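MGS-M4 (Unidentified, PDB 4Q3M) probably acts as a nicotinamide-dependent oxidoreductase of the aldo-keto reductase family, folded as a TIM barrel, with its natural substrate still unknown. Local coordinates at residues A[88-91]-A[92-96]; A[106-109]-A[110-113]; A[216-219]-A[220-224]; A[239-242]-A[243-246]; A[262-266]-A[267-271]. One frame throughout, in Å; residues are numbered along the deposited sequence.

Contact 1 of 5, residues A[88-91]-A[92-96]; sequences FNTS and LKNLG
Phe88 and Leu92 face each other one turn apart near the C-terminal end of helix 81-94, the helix of the beta-alpha-beta unit between strands 69-74 and 102-105 of the TIM barrel. The packed side of the contact is here: CE2 of the Phe88 ring lies 4.1 Å from CD2 of Leu92, the methyl coming at the ring obliquely. Each side chain holds CG anti to its own backbone N (chi1 175° for Phe88, -165° for Leu92), which directs both from the same flank of the helix onto Ile100; the ring of Tyr103 meets Phe88 edge to face. Ser91 is buried as well, its OG bonded to Ala87 O and Glu51 OE2.

The other flank is looser and more polar. Lys93 brushes Asn89 O with its CG at 3.2 Å and then runs extended beyond CG, away from the helix into solvent. Beside it Thr90 and Asn94 point the same way, CG2 of Thr90 being 3.5 Å from ND2 of Asn94, which is weakly bonded to Glu51 OE1, while Thr90 OG1 turns back to Glu86 O. Regular backbone bonds hold both flanks, from Leu92 N to Phe88 O (2.7 Å) through to Leu95 N to Ser91 O (3.0 Å). Gly96 then leaves the helix with positive phi (66°) in a Schellman motif, its N donating to Lys93 O at 3.1 Å.

Contact 2 of 5, residues A[106-109]-A[110-113]; sequences HWFK and GYDN
Phe108 lies over Gly110 and turns its edge to Tyr111 where the loop after strand 102-105 of the TIM barrel becomes the N-terminus of helix 111-126, with Gly110 at the N-cap position. One face of the Phe108 ring covers Gly110 N, which is 3.4 Å from CE2, toward the rim of the ring. The leading atom of the edge, Phe108 CZ, sits over the Tyr111 face, 3.5 Å from Tyr111 CD1, in an offset edge-to-face pair with planes 69° apart. CG of Phe108 is anti to the backbone N (chi1 -179°), which carries the ring forward along the chain to both partners. Replacing Phe108 by an alanine is likely to open a gap above the Gly110 backbone and leave the Tyr111 ring without its edge-on partner. The carbonyl of Lys109 receives Asn113 ND2 at 2.9 Å, nearly along the C=O axis, and a weak bond from a water that accepts from Asn113 N at 2.9 Å.

Beyond this first shell His142 stacks on Phe108, Phe138 meets it edge to face, and Tyr145 meets the ring of Tyr111. NZ of Lys109 is bonded to the carbonyl O of Val272 and to O of the C-terminal residue Tyr274.

Contact 3 of 5, residues A[216-219]-A[220-224]; sequences AIRW and LIERE
The indole of Trp219 carries the aliphatic part of Arg223 on one face: CD of Arg223 lies toward the rim of the ring, 3.7 Å from Trp219 CE2. Ala216 O lies at the indole edge, in its plane. The two side chains, Trp219 and Arg223, run side by side in the same direction, and the guanidinium, turned 48° from the indole plane, meets Trp219 CH2 at its own edge, with NH1 3.3 Å away. Leu220 reaches the six-membered ring obliquely, its CD2 at 3.6 Å from Trp219 CZ3. Beyond the indole, Arg223 NH1 is bonded to Gln166 O, which fixes the far end of this side chain.

A second guanidinium, that of Arg218, has Ile221 CG2 over one face and Glu222 OE2 at its edge. It grips Glu222 side-on in a salt bridge in which NE (2.7 Å) and NH2 (2.9 Å) of Arg218 converge on the single oxygen OE2. Both donors come from the same face of the carboxylate, well above its plane, and the two flat groups stand 81° apart. A bend at chi2 of Arg218 (59°) folds its chain over toward the following turn. OE2 is also bonded to Leu248 N and Thr247 OG1, so several donors probably stabilise its negative charge.

Glu224, at positive phi, is the C-prime residue of a Schellman motif: its N bonds to Ile221 O at 3.0 Å, and the next backbone N to Leu220 O. This C-cap closes an outer helix of the TIM barrel, whose apolar Ile217, Leu220 and Ile221 rest on Val227 of strand 226-227.

Contact 4 of 5, residues A[239-242]-A[243-246]; sequences QNFD and VFDF
Phe241 O takes the N-H of Val243 at 2.6 Å, a weak bond because the N-H...O angle is only 120°, and this closes an inverse gamma turn centred on Asp242. The same carbonyl oxygen lies obliquely to the Phe244 ring, 3.5 Å from its CD2. Phe244 then presents an edge to the face of Phe241: CE2 of Phe244 is 4.1 Å from CE1 of Phe241, toward the rim, with the planes 69° apart. Val243 CG1 lies over the centre of the Phe244 ring.

The turn leads out of helix 234-241 of the TIM barrel into the loop to helix 250-257. In relatives the segment matching helix 234-241 borders the cofactor site, and probably does so here; a sulfate about 6 Å from the Asn240 side chain, though probably from the crystallisation liquor, may mark an anion pocket.

On the polar side two carboxylates approach, OD1 of Asp242 and OD2 of Asp245 being 3.4 Å apart. Lys210 probably offsets their like charge through a salt bridge to Asp245 OD1 and a long, weak ion pair to Asp242 OD2. With an alanine in place of Asp242, Lys210 would probably lose the weaker of its two acidic partners here. Asp245 reaches Asp242 with its CG between the backbone N and the carbonyl carbon (chi1 59°), which sets its carboxylate across that of Asp242.

Contact 5 of 5, residues A[262-266]-A[267-271]; sequences GKKIF and TEFDN
Lys264 lays its CE against the Phe269 ring in an off-centre CH-pi contact, 4.2 Å from the ring centroid and 28° off the normal, with CE2 of Phe269 its nearest ring atom at 3.8 Å. The chain is extended as far as CE, with CG anti to the backbone N (chi1 -178°), which takes it alongside the following residues; CE also comes within 3.6 Å of Thr267 O. Only at chi4 does it bend, and NZ forms a salt bridge with Glu160 OE1. Glu160 also accepts the backbone N-H groups of Ile265 and Phe266, so this one carboxylate holds both the lysine end and the loop.

The loop is part of the C-terminal tail that follows helix 250-257, after the helices and strands of the TIM barrel are complete, and it reaches the second subunit at several points, Gly262 and Glu268 through backbone hydrogen bonds. There Asn271 OD1 bonds to Asn167 N of the second subunit, and Glu268 packs on Phe269 of that chain.

Hydrogen bonds shape the tail's type I beta turn from Glu268 to Asn271. Asn271 N donates to Glu268 O at 3.1 Å. The buried carboxylate of Glu268 folds over the turn and its OE1 accepts two donors from opposite faces of its plane: Asp270 N at 2.7 Å from well above it, and Asn271 ND2, also at 2.7 Å, on the anti side and closer to the plane.

In the fold
All five contacts are local and lie in series along the chain; none nests in or crosses another. Contact 1 ends helix 81-94, and contact 2 turns the chain from strand 102-105 into helix 111-126. Contact 3 ends helix 212-222 just ahead of strand 226-227, and contact 4 rounds the end of helix 234-241. Contact 5 shapes the tail, which returns to contact 2: Phe108 and Trp107 pack on Asp270, Phe269 and Thr267, bringing the C-terminal tail onto that loop. Contacts 3 and 4, with centres about 11 Å apart, also touch, through Arg218, Ile217, Val243 and Asn240. Contact 1 touches none of the others.

Contact 1 of 5, residues A[88-91]-A[92-96]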
# COMPACT_ATOMS: atom_id res chain seq x y z
N PHE A 88 16.59 -9.50 -20.86
CA PHE A 88 15.53 -9.66 -21.85
C PHE A 88 15.86 -10.75 -22.85
O PHE A 88 15.01 -11.57 -23.20
CB PHE A 88 15.27 -8.34 -22.57
CG PHE A 88 14.26 -8.44 -23.68
CD1 PHE A 88 12.91 -8.52 -23.39
CD2 PHE A 88 14.66 -8.46 -25.00
CE1 PHE A 88 11.98 -8.62 -24.40
CE2 PHE A 88 13.74 -8.56 -26.02
CZ PHE A 88 12.39 -8.64 -25.72
N ASN A 89 17.11 -10.76 -23.32
CA ASN A 89 17.57 -11.78 -24.26
C ASN A 89 17.53 -13.16 -23.62
O ASN A 89 17.25 -14.16 -24.28
CB ASN A 89 18.98 -11.46 -24.75
CG ASN A 89 19.11 -10.05 -25.28
OD1 ASN A 89 18.20 -9.54 -25.95
ND2 ASN A 89 20.23 -9.41 -24.99
N THR A 90 17.83 -13.21 -22.32
CA THR A 90 17.75 -14.45 -21.56
C THR A 90 16.30 -14.93 -21.50
O THR A 90 16.02 -16.11 -21.71
CB THR A 90 18.29 -14.27 -20.13
OG1 THR A 90 19.66 -13.85 -20.19
CG2 THR A 90 18.20 -15.58 -19.36
N SER A 91 15.38 -14.01 -21.22
CA SER A 91 13.96 -14.32 -21.23
C SER A 91 13.52 -14.79 -22.60
O SER A 91 12.82 -15.79 -22.74
CB SER A 91 13.14 -13.09 -20.82
OG SER A 91 13.32 -12.78 -19.45
N LEU A 92 13.95 -14.05 -23.62
CA LEU A 92 13.58 -14.32 -25.00
C LEU A 92 14.05 -15.69 -25.46
O LEU A 92 13.30 -16.43 -26.10
CB LEU A 92 14.16 -13.23 -25.90
CG LEU A 92 13.58 -13.14 -27.30
CD1 LEU A 92 12.10 -12.86 -27.21
CD2 LEU A 92 14.28 -12.05 -28.09
N LYS A 93 15.28 -16.04 -25.11
CA LYS A 93 15.86 -17.32 -25.50
C LYS A 93 15.23 -18.48 -24.74
O LYS A 93 14.97 -19.54 -25.31
CB LYS A 93 17.37 -17.32 -25.29
CG LYS A 93 18.13 -16.47 -26.30
CD LYS A 93 19.62 -16.45 -26.01
CE LYS A 93 20.37 -15.64 -27.05
NZ LYS A 93 21.83 -15.61 -26.79
N ASN A 94 14.98 -18.28 -23.45
CA ASN A 94 14.32 -19.30 -22.63
C ASN A 94 12.93 -19.62 -23.16
O ASN A 94 12.52 -20.78 -23.21
CB ASN A 94 14.22 -18.84 -21.17
CG ASN A 94 15.57 -18.83 -20.48
OD1 ASN A 94 16.49 -19.56 -20.86
ND2 ASN A 94 15.70 -18.00 -19.45
N LEU A 95 12.21 -18.58 -23.58
CA LEU A 95 10.86 -18.73 -24.10
C LEU A 95 10.84 -19.31 -25.51
O LEU A 95 9.79 -19.68 -26.02
CB LEU A 95 10.13 -17.38 -24.09
CG LEU A 95 9.62 -16.90 -22.73
CD1 LEU A 95 9.30 -15.42 -22.77
CD2 LEU A 95 8.40 -17.70 -22.32
N GLY A 96 12.01 -19.37 -26.15
CA GLY A 96 12.10 -19.90 -27.50
C GLY A 96 11.38 -19.03 -28.51
O GLY A 96 11.04 -19.48 -29.61

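Contact 2 of 5, residues A[106-109]-A[110-113]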
# COMPACT_ATOMS: atom_id res chain seq x y z
N HIS A 106 8.86 -5.56 -13.01
CA HIS A 106 8.15 -6.34 -12.00
C HIS A 106 7.83 -5.54 -10.73
O HIS A 106 6.71 -5.59 -10.23
CB HIS A 106 8.96 -7.58 -11.63
CG HIS A 106 8.13 -8.74 -11.19
ND1 HIS A 106 8.50 -10.05 -11.41
CD2 HIS A 106 6.93 -8.79 -10.56
CE1 HIS A 106 7.58 -10.86 -10.92
NE2 HIS A 106 6.61 -10.12 -10.40
N TRP A 107 8.81 -4.81 -10.23
CA TRP A 107 8.62 -4.00 -9.02
C TRP A 107 9.30 -2.64 -9.15
O TRP A 107 10.20 -2.45 -9.98
CB TRP A 107 9.17 -4.72 -7.79
CG TRP A 107 8.46 -6.00 -7.45
CD1 TRP A 107 8.77 -7.25 -7.91
CD2 TRP A 107 7.35 -6.16 -6.56
NE1 TRP A 107 7.90 -8.17 -7.37
CE2 TRP A 107 7.02 -7.53 -6.54
CE3 TRP A 107 6.59 -5.27 -5.79
CZ2 TRP A 107 5.97 -8.03 -5.78
CZ3 TRP A 107 5.55 -5.77 -5.04
CH2 TRP A 107 5.25 -7.14 -5.03
N PHE A 108 8.87 -1.68 -8.33
CA PHE A 108 9.52 -0.38 -8.28
C PHE A 108 10.75 -0.42 -7.38
O PHE A 108 10.67 -0.86 -6.23
CB PHE A 108 8.54 0.69 -7.78
CG PHE A 108 9.13 2.07 -7.72
CD1 PHE A 108 9.24 2.84 -8.87
CD2 PHE A 108 9.56 2.60 -6.52
CE1 PHE A 108 9.78 4.11 -8.81
CE2 PHE A 108 10.10 3.87 -6.46
CZ PHE A 108 10.21 4.63 -7.60
N LYS A 109 11.88 0.02 -7.91
CA LYS A 109 13.14 0.00 -7.17
C LYS A 109 13.86 1.34 -7.28
O LYS A 109 15.07 1.39 -7.49
CB LYS A 109 14.05 -1.12 -7.67
CG LYS A 109 13.46 -2.52 -7.53
CD LYS A 109 13.47 -2.98 -6.08
CE LYS A 109 14.90 -3.15 -5.58
NZ LYS A 109 14.94 -3.75 -4.21
N GLY A 110 13.11 2.43 -7.13
CA GLY A 110 13.66 3.76 -7.27
C GLY A 110 13.37 4.34 -8.65
O GLY A 110 13.25 3.60 -9.62
N TYR A 111 13.25 5.66 -8.72
CA TYR A 111 12.92 6.33 -9.97
C TYR A 111 14.01 6.14 -11.03
O TYR A 111 13.72 5.84 -12.19
CB TYR A 111 12.68 7.82 -9.74
CG TYR A 111 11.48 8.13 -8.88
CD1 TYR A 111 10.20 7.73 -9.27
CD2 TYR A 111 11.61 8.83 -7.69
CE1 TYR A 111 9.10 8.01 -8.49
CE2 TYR A 111 10.51 9.12 -6.90
CZ TYR A 111 9.26 8.71 -7.31
OH TYR A 111 8.16 8.99 -6.53
N ASP A 112 15.26 6.33 -10.62
CA ASP A 112 16.39 6.22 -11.54
C ASP A 112 16.51 4.81 -12.12
O ASP A 112 16.78 4.64 -13.31
CB ASP A 112 17.69 6.62 -10.85
CG ASP A 112 18.87 6.66 -11.80
OD1 ASP A 112 19.09 7.72 -12.43
OD2 ASP A 112 19.58 5.64 -11.92
N ASN A 113 16.31 3.81 -11.27
CA ASN A 113 16.33 2.42 -11.72
C ASN A 113 15.15 2.13 -12.65
O ASN A 113 15.27 1.32 -13.57
CB ASN A 113 16.30 1.46 -10.54
CG ASN A 113 17.66 1.32 -9.87
OD1 ASN A 113 18.70 1.55 -10.50
ND2 ASN A 113 17.66 0.93 -8.60
O HOH W 1 16.70 4.20 -8.39

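Contact 3 of 5, residues A[216-219]-A[220-224]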
# COMPACT_ATOMS: atom_id res chain seq x y z
N ALA A 216 -15.66 -13.31 -9.70
CA ALA A 216 -14.61 -12.33 -9.44
C ALA A 216 -13.87 -11.98 -10.72
O ALA A 216 -13.45 -10.84 -10.92
CB ALA A 216 -13.65 -12.86 -8.39
N ILE A 217 -13.72 -12.98 -11.59
CA ILE A 217 -13.08 -12.78 -12.88
C ILE A 217 -13.95 -11.90 -13.79
O ILE A 217 -13.46 -10.94 -14.37
CB ILE A 217 -12.80 -14.12 -13.57
CG1 ILE A 217 -11.81 -14.94 -12.74
CG2 ILE A 217 -12.26 -13.90 -14.98
CD1 ILE A 217 -11.64 -16.36 -13.22
N ARG A 218 -15.23 -12.24 -13.88
CA ARG A 218 -16.17 -11.48 -14.72
C ARG A 218 -16.28 -10.03 -14.27
O ARG A 218 -16.38 -9.12 -15.09
CB ARG A 218 -17.55 -12.13 -14.70
CG ARG A 218 -18.56 -11.43 -15.59
CD ARG A 218 -18.10 -11.40 -17.04
NE ARG A 218 -18.87 -10.45 -17.84
CZ ARG A 218 -18.66 -10.23 -19.13
NH1 ARG A 218 -17.71 -10.89 -19.78
NH2 ARG A 218 -19.41 -9.35 -19.79
N TRP A 219 -16.28 -9.83 -12.96
CA TRP A 219 -16.37 -8.49 -12.38
C TRP A 219 -15.23 -7.61 -12.87
O TRP A 219 -15.42 -6.42 -13.16
CB TRP A 219 -16.38 -8.58 -10.86
CG TRP A 219 -16.15 -7.28 -10.16
CD1 TRP A 219 -17.03 -6.24 -10.06
CD2 TRP A 219 -14.98 -6.88 -9.45
NE1 TRP A 219 -16.47 -5.21 -9.34
CE2 TRP A 219 -15.21 -5.58 -8.96
CE3 TRP A 219 -13.75 -7.49 -9.20
CZ2 TRP A 219 -14.25 -4.88 -8.22
CZ3 TRP A 219 -12.80 -6.80 -8.46
CH2 TRP A 219 -13.06 -5.51 -7.98
N LEU A 220 -14.04 -8.19 -12.98
CA LEU A 220 -12.89 -7.49 -13.53
C LEU A 220 -13.07 -7.24 -15.02
O LEU A 220 -12.71 -6.18 -15.54
CB LEU A 220 -11.60 -8.27 -13.27
CG LEU A 220 -11.13 -8.31 -11.81
CD1 LEU A 220 -9.99 -9.30 -11.65
CD2 LEU A 220 -10.71 -6.92 -11.36
N ILE A 221 -13.64 -8.23 -15.71
CA ILE A 221 -13.95 -8.10 -17.13
C ILE A 221 -14.90 -6.93 -17.37
O ILE A 221 -14.71 -6.15 -18.31
CB ILE A 221 -14.59 -9.39 -17.69
CG1 ILE A 221 -13.68 -10.60 -17.47
CG2 ILE A 221 -14.90 -9.23 -19.17
CD1 ILE A 221 -12.39 -10.53 -18.23
N GLU A 222 -15.91 -6.82 -16.52
CA GLU A 222 -16.90 -5.76 -16.62
C GLU A 222 -16.26 -4.38 -16.44
O GLU A 222 -16.71 -3.40 -17.02
CB GLU A 222 -18.02 -5.96 -15.60
CG GLU A 222 -18.82 -7.25 -15.77
CD GLU A 222 -19.76 -7.22 -16.96
OE1 GLU A 222 -19.88 -6.16 -17.61
OE2 GLU A 222 -20.37 -8.26 -17.26
N ARG A 223 -15.20 -4.33 -15.63
CA ARG A 223 -14.50 -3.08 -15.38
C ARG A 223 -13.42 -2.80 -16.43
O ARG A 223 -12.58 -1.92 -16.24
CB ARG A 223 -13.86 -3.10 -13.99
CG ARG A 223 -14.84 -3.13 -12.83
CD ARG A 223 -14.10 -3.15 -11.50
NE ARG A 223 -13.28 -1.95 -11.33
CZ ARG A 223 -12.31 -1.84 -10.44
NH1 ARG A 223 -12.02 -2.85 -9.63
NH2 ARG A 223 -11.61 -0.71 -10.35
N GLU A 224 -13.46 -3.57 -17.52
CA GLU A 224 -12.48 -3.45 -18.60
C GLU A 224 -11.05 -3.60 -18.09
O GLU A 224 -10.14 -2.89 -18.53
CB GLU A 224 -12.65 -2.11 -19.33
CG GLU A 224 -13.99 -1.97 -20.04
CD GLU A 224 -14.11 -0.65 -20.79
OE1 GLU A 224 -13.38 0.30 -20.45
OE2 GLU A 224 -14.95 -0.57 -21.71

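Contact 4 of 5, residues A[239-242]-A[243-246]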
# COMPACT_ATOMS: atom_id res chain seq x y z
N GLN A 239 -12.79 -23.57 -16.03
CA GLN A 239 -13.82 -22.82 -15.32
C GLN A 239 -13.50 -21.32 -15.33
O GLN A 239 -14.38 -20.50 -15.59
CB GLN A 239 -13.96 -23.31 -13.88
CG GLN A 239 -14.47 -24.74 -13.76
CD GLN A 239 -14.65 -25.17 -12.32
OE1 GLN A 239 -14.28 -24.45 -11.39
NE2 GLN A 239 -15.21 -26.36 -12.12
N ASN A 240 -12.25 -20.99 -15.05
CA ASN A 240 -11.81 -19.60 -15.02
C ASN A 240 -11.92 -18.93 -16.39
O ASN A 240 -11.93 -17.70 -16.49
CB ASN A 240 -10.37 -19.50 -14.51
CG ASN A 240 -10.26 -19.77 -13.02
OD1 ASN A 240 -11.21 -20.25 -12.40
ND2 ASN A 240 -9.11 -19.45 -12.45
N PHE A 241 -12.01 -19.74 -17.44
CA PHE A 241 -12.13 -19.22 -18.79
C PHE A 241 -13.60 -19.10 -19.21
O PHE A 241 -13.95 -18.24 -20.02
CB PHE A 241 -11.38 -20.11 -19.78
CG PHE A 241 -11.28 -19.52 -21.16
CD1 PHE A 241 -10.39 -18.49 -21.43
CD2 PHE A 241 -12.06 -20.01 -22.20
CE1 PHE A 241 -10.29 -17.95 -22.69
CE2 PHE A 241 -11.97 -19.47 -23.47
CZ PHE A 241 -11.08 -18.44 -23.71
N ASP A 242 -14.44 -19.98 -18.68
CA ASP A 242 -15.87 -19.93 -18.97
C ASP A 242 -16.49 -18.71 -18.31
O ASP A 242 -17.16 -18.81 -17.29
CB ASP A 242 -16.56 -21.21 -18.49
CG ASP A 242 -17.99 -21.31 -18.99
OD1 ASP A 242 -18.31 -20.68 -20.02
OD2 ASP A 242 -18.80 -22.03 -18.36
N VAL A 243 -16.25 -17.55 -18.91
CA VAL A 243 -16.62 -16.28 -18.30
C VAL A 243 -17.15 -15.31 -19.37
O VAL A 243 -17.34 -14.12 -19.11
CB VAL A 243 -15.41 -15.67 -17.55
CG1 VAL A 243 -14.42 -15.04 -18.52
CG2 VAL A 243 -15.86 -14.67 -16.50
N PHE A 244 -17.42 -15.84 -20.56
CA PHE A 244 -17.90 -15.02 -21.66
C PHE A 244 -19.27 -15.48 -22.16
O PHE A 244 -19.63 -15.23 -23.31
CB PHE A 244 -16.90 -15.05 -22.82
CG PHE A 244 -15.50 -14.67 -22.41
CD1 PHE A 244 -15.16 -13.34 -22.22
CD2 PHE A 244 -14.53 -15.64 -22.23
CE1 PHE A 244 -13.88 -12.99 -21.85
CE2 PHE A 244 -13.25 -15.29 -21.86
CZ PHE A 244 -12.92 -13.96 -21.67
N ASP A 245 -20.03 -16.14 -21.29
CA ASP A 245 -21.36 -16.61 -21.65
C ASP A 245 -22.42 -15.99 -20.75
O ASP A 245 -23.58 -16.40 -20.76
CB ASP A 245 -21.43 -18.13 -21.58
CG ASP A 245 -21.11 -18.67 -20.20
OD1 ASP A 245 -20.42 -17.97 -19.43
OD2 ASP A 245 -21.55 -19.80 -19.88
N PHE A 246 -22.02 -14.99 -19.97
CA PHE A 246 -22.95 -14.28 -19.10
C PHE A 246 -22.45 -12.88 -18.78
O PHE A 246 -21.33 -12.51 -19.14
CB PHE A 246 -23.18 -15.07 -17.80
CG PHE A 246 -22.11 -14.87 -16.77
CD1 PHE A 246 -22.37 -14.18 -15.60
CD2 PHE A 246 -20.84 -15.38 -16.97
CE1 PHE A 246 -21.39 -14.00 -14.65
CE2 PHE A 246 -19.85 -15.21 -16.02
CZ PHE A 246 -20.13 -14.52 -14.86

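Contact 5 of 5, residues A[262-266]-A[267-271]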
# COMPACT_ATOMS: atom_id res chain seq x y z
N GLY A 262 -9.90 -3.14 1.35
CA GLY A 262 -8.68 -2.37 1.24
C GLY A 262 -7.49 -3.07 1.87
O GLY A 262 -6.42 -2.48 2.02
N LYS A 263 -7.68 -4.33 2.24
CA LYS A 263 -6.60 -5.13 2.81
C LYS A 263 -5.70 -5.68 1.70
O LYS A 263 -6.03 -6.68 1.07
CB LYS A 263 -7.16 -6.27 3.66
CG LYS A 263 -6.09 -7.20 4.23
CD LYS A 263 -6.71 -8.36 4.99
CE LYS A 263 -7.25 -7.91 6.34
NZ LYS A 263 -6.16 -7.55 7.29
N LYS A 264 -4.58 -5.01 1.47
CA LYS A 264 -3.64 -5.42 0.44
C LYS A 264 -2.86 -6.65 0.88
O LYS A 264 -2.31 -6.69 1.98
CB LYS A 264 -2.69 -4.28 0.10
CG LYS A 264 -1.69 -4.60 -1.01
CD LYS A 264 -1.08 -3.34 -1.59
CE LYS A 264 -0.02 -3.67 -2.63
NZ LYS A 264 -0.54 -4.60 -3.67
N ILE A 265 -2.81 -7.66 0.01
CA ILE A 265 -2.16 -8.92 0.35
C ILE A 265 -0.65 -8.86 0.16
O ILE A 265 0.10 -9.27 1.05
CB ILE A 265 -2.72 -10.08 -0.51
CG1 ILE A 265 -4.23 -10.21 -0.31
CG2 ILE A 265 -2.02 -11.38 -0.17
CD1 ILE A 265 -4.87 -11.29 -1.15
N PHE A 266 -0.21 -8.35 -0.98
CA PHE A 266 1.21 -8.40 -1.33
C PHE A 266 1.98 -7.15 -0.90
O PHE A 266 1.39 -6.18 -0.43
CB PHE A 266 1.36 -8.63 -2.83
CG PHE A 266 0.86 -9.97 -3.29
CD1 PHE A 266 1.67 -11.10 -3.18
CD2 PHE A 266 -0.42 -10.12 -3.80
CE1 PHE A 266 1.21 -12.34 -3.59
CE2 PHE A 266 -0.88 -11.35 -4.21
CZ PHE A 266 -0.07 -12.46 -4.11
N THR A 267 3.29 -7.21 -1.08
CA THR A 267 4.22 -6.18 -0.61
C THR A 267 3.81 -4.76 -1.00
O THR A 267 3.42 -4.51 -2.14
CB THR A 267 5.64 -6.44 -1.16
OG1 THR A 267 6.01 -7.80 -0.92
CG2 THR A 267 6.65 -5.52 -0.50
N GLU A 268 3.89 -3.85 -0.03
CA GLU A 268 3.57 -2.45 -0.26
C GLU A 268 4.50 -1.87 -1.32
O GLU A 268 5.68 -2.20 -1.36
CB GLU A 268 3.67 -1.66 1.05
CG GLU A 268 2.84 -0.38 1.09
CD GLU A 268 3.49 0.77 0.35
OE1 GLU A 268 4.74 0.87 0.37
OE2 GLU A 268 2.76 1.58 -0.27
N PHE A 269 3.95 -1.01 -2.17
CA PHE A 269 4.64 -0.50 -3.36
C PHE A 269 6.04 0.05 -3.09
O PHE A 269 6.95 -0.11 -3.91
CB PHE A 269 3.80 0.60 -4.02
CG PHE A 269 2.43 0.15 -4.44
CD1 PHE A 269 2.22 -0.40 -5.70
CD2 PHE A 269 1.35 0.29 -3.59
CE1 PHE A 269 0.96 -0.81 -6.09
CE2 PHE A 269 0.08 -0.12 -3.97
CZ PHE A 269 -0.11 -0.67 -5.22
N ASP A 270 6.22 0.70 -1.94
CA ASP A 270 7.47 1.40 -1.65
C ASP A 270 8.30 0.75 -0.54
O ASP A 270 9.13 1.41 0.08
CB ASP A 270 7.19 2.86 -1.29
CG ASP A 270 6.89 3.72 -2.50
OD1 ASP A 270 7.68 3.67 -3.47
OD2 ASP A 270 5.87 4.44 -2.49
N ASN A 271 8.08 -0.54 -0.30
CA ASN A 271 8.83 -1.25 0.73
C ASN A 271 9.42 -2.56 0.23
O ASN A 271 9.41 -3.57 0.93
CB ASN A 271 7.93 -1.51 1.94
CG ASN A 271 7.63 -0.25 2.73
OD1 ASN A 271 8.30 0.05 3.72
ND2 ASN A 271 6.63 0.50 2.28